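Local coordinates for conserved hypothetical exported protein (Bacteroides fragilis, PDB 4JJA), which is of unproven function but may act as an exo-beta-N-acetylmuramidase that trims peptidoglycan, at residues Lys38-Leu41 with Asp42-Glu46; His172-Leu176 with Gly177-Leu181; Ile215-Ser218 with Pro219-Asn223; Thr247-Pro250 with Phe251-Gly255. All blocks are in the same frame, centred on the assembly; numbering follows the deposited sequence.

Contact 1. Residues Lys38-Leu41 with Asp42-Glu46; sequences KHLL and DILLE
His39 and Asp42 form a capping box at the start of helix 40-46, and His39 holds the N-cap position. The backbone N of His39 donates to Asp42 OD2 over 3.0 Å, and the carboxylate oxygen is met on its anti side. The imidazole makes the N-cap bond: Leu41 N donates to His39 ND1 at 3.0 Å in a nearly straight line (171°). CG of His39 stands anti to its own N (chi1 -165°), which puts ND1 within bonding distance of Leu41 N, with Leu41 CA at the ring edge. NE2 then faces away from the helix and bonds Ser29. Asp42 OD2 also has an outside partner, a salt bridge to Arg62. Among backbone bonds, Asp42 N makes only a weak one to His39 O. The regular helix bonds begin with Ile43 N to His39 O, at 3.1 Å.

The apolar contacts follow the i to i+4 spacing. Leu40 CG meets Leu44 CD1 at 3.9 Å. Leu41 and Leu45 lie side by side and point the same way, with their CD1 atoms touching. Both pairs reach the parallel sheet: Leu40, Leu41 and Leu44 touch Ile27, and Leu45 touches Val51.

At the outer side, the Lys38 chain crosses Glu46 at about a right angle in one of two Glu46 conformers, and their opposite charges may attract weakly there. Nearer the backbone the packing is firmer: Lys38 CB lies 3.9 Å from Ile43 CG1.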
# COMPACT_ATOMS: atom_id res chain seq x y z
N LYS A 38 -17.86 13.24 -4.55
CA LYS A 38 -17.07 14.43 -4.27
C LYS A 38 -15.75 14.02 -3.65
O LYS A 38 -15.68 13.18 -2.78
CB LYS A 38 -17.86 15.34 -3.30
CG LYS A 38 -19.13 15.91 -3.89
CD LYS A 38 -19.95 16.75 -2.88
CE LYS A 38 -21.17 17.42 -3.53
NZ LYS A 38 -20.80 18.12 -4.80
N HIS A 39 -14.66 14.65 -4.09
CA HIS A 39 -13.43 14.52 -3.38
C HIS A 39 -13.56 15.29 -2.04
O HIS A 39 -14.32 16.27 -1.92
CB HIS A 39 -12.26 15.03 -4.18
CG HIS A 39 -10.96 14.57 -3.63
ND1 HIS A 39 -10.26 15.28 -2.68
CD2 HIS A 39 -10.25 13.42 -3.87
CE1 HIS A 39 -9.17 14.60 -2.36
NE2 HIS A 39 -9.12 13.49 -3.10
N LEU A 40 -12.86 14.84 -1.01
CA LEU A 40 -12.76 15.61 0.25
C LEU A 40 -12.52 17.08 -0.10
O LEU A 40 -13.06 17.99 0.54
CB LEU A 40 -11.58 15.10 1.07
CG LEU A 40 -11.20 15.92 2.30
CD1 LEU A 40 -12.37 15.76 3.31
CD2 LEU A 40 -9.79 15.47 2.90
N LEU A 41 -11.69 17.34 -1.10
CA LEU A 41 -11.39 18.71 -1.54
C LEU A 41 -12.70 19.48 -1.83
O LEU A 41 -12.85 20.62 -1.43
CB LEU A 41 -10.50 18.65 -2.79
CG LEU A 41 -10.31 19.99 -3.49
CD1 LEU A 41 -9.57 20.95 -2.62
CD2 LEU A 41 -9.61 19.78 -4.82
N ASP A 42 -13.61 18.85 -2.54
CA ASP A 42 -14.89 19.49 -2.92
C ASP A 42 -15.77 19.71 -1.71
O ASP A 42 -16.39 20.78 -1.55
CB ASP A 42 -15.63 18.62 -3.93
CG ASP A 42 -14.81 18.42 -5.21
OD1 ASP A 42 -14.29 19.39 -5.82
OD2 ASP A 42 -14.58 17.24 -5.57
N ILE A 43 -15.83 18.74 -0.82
CA ILE A 43 -16.65 18.85 0.38
C ILE A 43 -16.15 20.02 1.24
O ILE A 43 -16.94 20.84 1.75
CB ILE A 43 -16.61 17.57 1.16
CG1 ILE A 43 -17.34 16.48 0.37
CG2 ILE A 43 -17.23 17.71 2.55
CD1 ILE A 43 -16.98 15.07 0.78
N LEU A 44 -14.84 20.13 1.38
CA LEU A 44 -14.29 21.18 2.20
C LEU A 44 -14.53 22.55 1.58
O LEU A 44 -14.95 23.47 2.27
CB LEU A 44 -12.80 20.97 2.44
CG LEU A 44 -12.45 19.74 3.27
CD1 LEU A 44 -10.92 19.66 3.44
CD2 LEU A 44 -13.12 19.77 4.63
N LEU A 45 -14.32 22.68 0.28
CA LEU A 45 -14.60 23.98 -0.37
C LEU A 45 -16.07 24.36 -0.31
O LEU A 45 -16.41 25.53 -0.07
CB LEU A 45 -14.10 23.96 -1.81
CG LEU A 45 -12.57 23.93 -2.03
CD1 LEU A 45 -12.23 23.63 -3.50
CD2 LEU A 45 -11.92 25.19 -1.49
N GLU A 46 -16.95 23.39 -0.45
CA GLU A 46 -18.41 23.64 -0.37
C GLU A 46 -18.86 24.08 1.02
O GLU A 46 -19.89 24.73 1.17
CB GLU A 46 -19.24 22.43 -0.87
CG GLU A 46 -19.64 21.33 0.14
CD GLU A 46 -20.56 20.20 -0.46
OE1 GLU A 46 -21.21 20.42 -1.51
OE2 GLU A 46 -20.63 19.10 0.13

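Contact 2. Residues His172-Leu176 with Gly177-Leu181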
# COMPACT_ATOMS: atom_id res chain seq x y z
N HIS A 172 1.90 -5.32 7.16
CA HIS A 172 2.12 -4.69 8.46
C HIS A 172 0.85 -4.66 9.33
O HIS A 172 0.95 -4.48 10.55
CB HIS A 172 2.74 -3.29 8.29
CG HIS A 172 1.97 -2.41 7.37
ND1 HIS A 172 0.74 -1.88 7.70
CD2 HIS A 172 2.29 -1.94 6.14
CE1 HIS A 172 0.35 -1.10 6.71
NE2 HIS A 172 1.25 -1.16 5.72
N GLY A 173 -0.32 -4.81 8.70
CA GLY A 173 -1.55 -4.88 9.39
C GLY A 173 -2.13 -3.61 9.96
O GLY A 173 -3.06 -3.67 10.74
N MSE A 174 -1.59 -2.44 9.59
CA MSE A 174 -1.93 -1.20 10.24
C MSE A 174 -2.61 -0.24 9.28
O MSE A 174 -2.37 -0.25 8.09
CB MSE A 174 -0.67 -0.50 10.78
CG MSE A 174 0.08 -1.40 11.75
SE MSE A 174 1.77 -0.71 12.42
CE MSE A 174 1.04 0.42 13.67
N THR A 175 -3.49 0.58 9.82
CA THR A 175 -3.98 1.71 9.05
C THR A 175 -2.91 2.80 8.90
O THR A 175 -1.94 2.80 9.66
CB THR A 175 -5.25 2.33 9.65
OG1 THR A 175 -4.92 3.03 10.85
CG2 THR A 175 -6.34 1.31 9.81
N LEU A 176 -3.10 3.73 7.98
CA LEU A 176 -2.12 4.81 7.84
C LEU A 176 -2.08 5.64 9.11
O LEU A 176 -1.00 6.12 9.49
CB LEU A 176 -2.36 5.65 6.63
CG LEU A 176 -2.18 5.04 5.25
CD1 LEU A 176 -2.59 6.06 4.15
CD2 LEU A 176 -0.76 4.59 5.07
N GLY A 177 -3.19 5.82 9.82
CA GLY A 177 -3.18 6.53 11.08
C GLY A 177 -2.36 5.83 12.13
O GLY A 177 -1.59 6.45 12.85
N GLU A 178 -2.56 4.53 12.27
CA GLU A 178 -1.76 3.76 13.22
C GLU A 178 -0.29 3.83 12.89
O GLU A 178 0.55 4.00 13.77
CB GLU A 178 -2.25 2.31 13.22
CG GLU A 178 -3.70 2.10 13.75
CD GLU A 178 -4.21 0.69 13.64
OE1 GLU A 178 -3.91 0.03 12.60
OE2 GLU A 178 -4.88 0.20 14.59
N LEU A 179 0.04 3.64 11.61
CA LEU A 179 1.40 3.67 11.18
C LEU A 179 2.03 5.03 11.45
O LEU A 179 3.18 5.10 11.87
CB LEU A 179 1.50 3.29 9.69
CG LEU A 179 2.88 3.12 9.13
CD1 LEU A 179 3.70 2.07 9.92
CD2 LEU A 179 2.79 2.69 7.66
N ALA A 180 1.30 6.12 11.23
CA ALA A 180 1.83 7.45 11.51
C ALA A 180 2.20 7.56 12.97
O ALA A 180 3.27 8.13 13.31
CB ALA A 180 0.84 8.52 11.14
N LEU A 181 1.34 7.08 13.86
CA LEU A 181 1.64 7.12 15.28
C LEU A 181 2.91 6.34 15.61
O LEU A 181 3.72 6.77 16.46
CB LEU A 181 0.43 6.63 16.10
CG LEU A 181 -0.86 7.47 15.98
CD1 LEU A 181 -2.03 6.83 16.74
CD2 LEU A 181 -0.65 8.93 16.42
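Thr175 OG1 is gripped from two directions. It accepts from Glu178 N at 3.1 Å, nearly straight at 171°, and it is hydrogen-bonded to Asp141 OD2. Thr175 is the N-cap of helix 176-185. Its chi1 of 71° sets OG1 between its own N and carbonyl carbon, and from there the oxygen reaches forward to the first turn.

Glu178 closes the capping box. Its side chain runs extended beyond CG and doubles back across Thr175. OE1 accepts from Thr175 N over 2.9 Å, on the anti side and 21° out of the carboxylate plane. On the way, Glu178 CG passes 3.3 Å from Thr175 OG1. The other oxygen, OE2, is held by His207 and by the backbone N of Leu367. The buried carboxylate thus has partners on both oxygens.

One residue before the cap, Met174, present as selenomethionine, packs along the same turn. Its chain bends at chi3, and this carries CE to 3.6 Å from Glu178 O. Met174 SE lies 4.2 Å from Leu179 CD1. His172 ND1 accepts from Met174 N in the ring plane, a bond that bridges Gly173 just ahead of the cap.

The cap sits between several elements. Leu176, Leu179 and Ala180 pack on helix 119-132. Met174 rests on Phe358 and Arg362 of helix 352-362, and Asp141 directly follows strand 136-140 of the parallel sheet.

Contact 3. Residues Ile215-Ser218 with Pro219-Asn223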
# COMPACT_ATOMS: atom_id res chain seq x y z
N ILE A 215 -13.43 1.94 -4.59
CA ILE A 215 -12.72 2.60 -5.70
C ILE A 215 -11.35 1.89 -5.83
O ILE A 215 -10.62 1.77 -4.84
CB ILE A 215 -12.50 4.13 -5.41
CG1 ILE A 215 -13.87 4.85 -5.20
CG2 ILE A 215 -11.65 4.78 -6.47
CD1 ILE A 215 -13.77 6.33 -4.80
N PRO A 216 -10.97 1.48 -7.05
CA PRO A 216 -9.66 0.79 -7.18
C PRO A 216 -8.51 1.69 -6.78
O PRO A 216 -8.40 2.80 -7.29
CB PRO A 216 -9.57 0.47 -8.69
CG PRO A 216 -10.47 1.53 -9.31
CD PRO A 216 -11.62 1.66 -8.37
N PRO A 217 -7.64 1.19 -5.91
CA PRO A 217 -6.59 2.07 -5.42
C PRO A 217 -5.47 2.33 -6.41
O PRO A 217 -4.82 3.35 -6.35
CB PRO A 217 -6.09 1.34 -4.17
CG PRO A 217 -6.42 -0.12 -4.45
CD PRO A 217 -7.69 -0.10 -5.18
N SER A 218 -5.26 1.36 -7.31
CA SER A 218 -4.34 1.43 -8.44
C SER A 218 -5.03 0.70 -9.58
O SER A 218 -5.84 -0.18 -9.34
CB SER A 218 -3.05 0.64 -8.18
OG SER A 218 -2.35 1.10 -7.09
N PRO A 219 -4.69 1.02 -10.85
CA PRO A 219 -5.48 0.42 -11.95
C PRO A 219 -5.45 -1.12 -11.96
O PRO A 219 -6.43 -1.78 -12.31
CB PRO A 219 -4.83 1.02 -13.18
CG PRO A 219 -4.41 2.41 -12.71
CD PRO A 219 -3.91 2.18 -11.31
N ASN A 220 -4.29 -1.69 -11.64
CA ASN A 220 -4.09 -3.15 -11.69
C ASN A 220 -4.40 -3.86 -10.38
O ASN A 220 -4.09 -5.02 -10.23
CB ASN A 220 -2.70 -3.52 -12.27
CG ASN A 220 -2.65 -3.22 -13.74
OD1 ASN A 220 -3.29 -3.90 -14.52
ND2 ASN A 220 -1.96 -2.16 -14.12
N LEU A 221 -5.07 -3.16 -9.47
CA LEU A 221 -5.71 -3.78 -8.29
C LEU A 221 -7.20 -3.55 -8.40
O LEU A 221 -7.81 -2.77 -7.65
CB LEU A 221 -5.12 -3.20 -6.98
CG LEU A 221 -3.67 -3.55 -6.71
CD1 LEU A 221 -3.17 -2.79 -5.48
CD2 LEU A 221 -3.51 -5.06 -6.53
N PRO A 222 -7.84 -4.23 -9.37
CA PRO A 222 -9.18 -3.81 -9.75
C PRO A 222 -10.23 -4.35 -8.83
O PRO A 222 -11.37 -3.83 -8.91
CB PRO A 222 -9.35 -4.41 -11.14
CG PRO A 222 -8.48 -5.61 -11.10
CD PRO A 222 -7.26 -5.15 -10.36
N ASN A 223 -9.94 -5.39 -8.07
CA ASN A 223 -10.91 -6.08 -7.25
C ASN A 223 -10.28 -6.57 -5.93
O ASN A 223 -9.07 -6.45 -5.72
CB ASN A 223 -11.62 -7.21 -8.02
CG ASN A 223 -10.66 -8.31 -8.45
OD1 ASN A 223 -9.58 -8.40 -7.94
ND2 ASN A 223 -11.06 -9.12 -9.39
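Pro217 and Leu221 meet across a type I beta turn that runs from Ser218 to Leu221. Their side chains cross at about a right angle, with Pro217 CG 4.2 Å from Leu221 CB. Leu221 keeps CG anti to its carbonyl carbon (chi1 -67°), and its branch continues toward helix 224-233, where it touches Ala226, Ile227 and Tyr230. Pro217 also packs on Ile227. The two prolines before the turn rest against the carbonyl of Leu221: Pro217 CD is 3.6 Å from Leu221 O, and Pro216 CB is 3.8 Å from it.

Ser218 holds OG beside its own backbone N (chi1 -60°). The hydroxyl hydrogen-bonds to Tyr117 OH and to a bound glycerol, probably from the crystallisation liquor. The turn is closed by Leu221 N, which donates to Ser218 O over 3.1 Å. The donor lies above the carbonyl plane, 57° out of it.

Further on, Asn223 N-caps helix 224-233 by accepting from Ala226 N.

Four prolines restrict phi in this segment, so a single cross-turn hydrogen bond works on a backbone that is already stiff. The Ser218 hydroxyl takes no part in that bond and is satisfied by Tyr117 and the glycerol.

Contact 4. Residues Thr247-Pro250 with Phe251-Gly255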
# COMPACT_ATOMS: atom_id res chain seq x y z
N THR A 247 -3.84 -8.12 -18.74
CA THR A 247 -4.89 -9.08 -18.87
C THR A 247 -6.11 -8.59 -18.06
O THR A 247 -6.04 -7.61 -17.33
CB THR A 247 -4.49 -10.50 -18.37
OG1 THR A 247 -4.51 -10.54 -16.94
CG2 THR A 247 -3.15 -10.95 -18.96
N THR A 248 -7.20 -9.37 -18.13
CA THR A 248 -8.35 -9.13 -17.29
C THR A 248 -8.17 -9.54 -15.83
O THR A 248 -9.06 -9.29 -15.02
CB THR A 248 -9.59 -9.80 -17.83
OG1 THR A 248 -9.44 -11.22 -17.79
CG2 THR A 248 -9.95 -9.30 -19.26
N LEU A 249 -7.06 -10.18 -15.48
CA LEU A 249 -6.86 -10.77 -14.17
C LEU A 249 -5.53 -10.37 -13.52
O LEU A 249 -4.79 -11.22 -13.02
CB LEU A 249 -6.99 -12.31 -14.28
CG LEU A 249 -8.33 -12.86 -14.67
CD1 LEU A 249 -8.24 -14.38 -14.89
CD2 LEU A 249 -9.42 -12.51 -13.68
N PRO A 250 -5.22 -9.07 -13.49
CA PRO A 250 -3.95 -8.68 -12.86
C PRO A 250 -3.91 -9.05 -11.40
O PRO A 250 -4.87 -8.92 -10.67
CB PRO A 250 -3.90 -7.17 -13.05
CG PRO A 250 -5.33 -6.77 -13.12
CD PRO A 250 -6.04 -7.91 -13.86
N PHE A 251 -2.74 -9.54 -10.98
CA PHE A 251 -2.49 -10.01 -9.62
C PHE A 251 -3.29 -11.23 -9.24
O PHE A 251 -3.27 -11.63 -8.08
CB PHE A 251 -2.57 -8.92 -8.55
CG PHE A 251 -1.45 -7.92 -8.65
CD1 PHE A 251 -0.22 -8.19 -8.11
CD2 PHE A 251 -1.62 -6.75 -9.33
CE1 PHE A 251 0.80 -7.29 -8.23
CE2 PHE A 251 -0.59 -5.87 -9.44
CZ PHE A 251 0.62 -6.13 -8.93
N GLN A 252 -3.90 -11.91 -10.22
CA GLN A 252 -4.75 -13.06 -9.95
C GLN A 252 -4.35 -14.29 -10.74
O GLN A 252 -5.04 -15.30 -10.74
CB GLN A 252 -6.21 -12.72 -10.22
CG GLN A 252 -6.77 -11.61 -9.34
CD GLN A 252 -7.93 -10.91 -9.98
OE1 GLN A 252 -9.06 -11.40 -9.85
NE2 GLN A 252 -7.68 -9.85 -10.74
N VAL A 253 -3.22 -14.17 -11.47
CA VAL A 253 -2.63 -15.23 -12.29
C VAL A 253 -1.11 -15.13 -12.19
O VAL A 253 -0.59 -14.07 -11.79
CB VAL A 253 -3.09 -15.13 -13.77
CG1 VAL A 253 -4.61 -15.12 -13.94
CG2 VAL A 253 -2.45 -13.90 -14.42
N TYR A 254 -0.42 -16.18 -12.59
CA TYR A 254 1.01 -16.05 -12.85
C TYR A 254 1.41 -16.96 -13.98
O TYR A 254 0.83 -18.01 -14.17
CB TYR A 254 1.87 -16.27 -11.60
CG TYR A 254 1.87 -17.66 -11.04
CD1 TYR A 254 0.88 -18.04 -10.12
CD2 TYR A 254 2.84 -18.58 -11.38
CE1 TYR A 254 0.92 -19.30 -9.53
CE2 TYR A 254 2.85 -19.84 -10.82
CZ TYR A 254 1.91 -20.20 -9.89
OH TYR A 254 1.92 -21.46 -9.32
N GLY A 255 2.38 -16.54 -14.78
CA GLY A 255 2.81 -17.38 -15.88
C GLY A 255 3.95 -16.76 -16.65
O GLY A 255 4.34 -15.63 -16.42
O HOH W 1 -9.71 -8.57 -12.49
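Gln252 folds back over Pro250, and the two side chains lie side by side. Its CB sits 3.5 Å from Leu249 O. CG lies beside the backbone N of Gln252 (chi1 -62°), so the extended chain runs back along the turn, and CG passes 3.6 Å from Pro250 O. CD stays close to the same oxygen, at 3.7 Å. At the tip the amide divides its work. NE2 donates to Pro250 O over 3.0 Å, nearly straight at 171°, with that oxygen in the amide plane. NE2 also donates to a water, which in turn donates to Thr248 O. OE1 accepts from Asn223 ND2 and lies 4.0 Å from Leu249 CD2. These bonds fix the rotation of the amide.

The backbone here makes a type II beta turn from Leu249 to Gln252, closed by Gln252 N to Leu249 O. Phe251 takes the third position with a positive phi of 65°. Its ring meets Tyr230 edge-to-face. An ST turn comes just before, with Thr247 OG1 accepting from Leu249 N.

The chain then enters strand 253-256, which pairs with strand 284-288. Leu249 crosses Val253 at about a right angle. Val253 CG1 touches both CB and CD1 of Leu249, CB at 3.7 Å.

How the contacts relate
The four contacts come in series along the chain. Contacts 1, 2 and 3 lie in the N-terminal NamZ region, and contact 4 in the C-terminal region. Contact 1 starts a helix beside the six-stranded parallel sheet. Contact 2 starts helix 176-185; the centres of contacts 1 and 2 are about 25 Å apart. Contact 3 precedes helix 224-233, and contact 4 leads into the three-stranded antiparallel sheet. Contacts 1 and 4 are the most distant pair, about 35 Å between centres. Only contacts 3 and 4 touch: Pro222 CD lies 3.7 Å from Pro250 CG. The two turns lie against each other and against helix 224-233, where the N- and C-terminal parts meet.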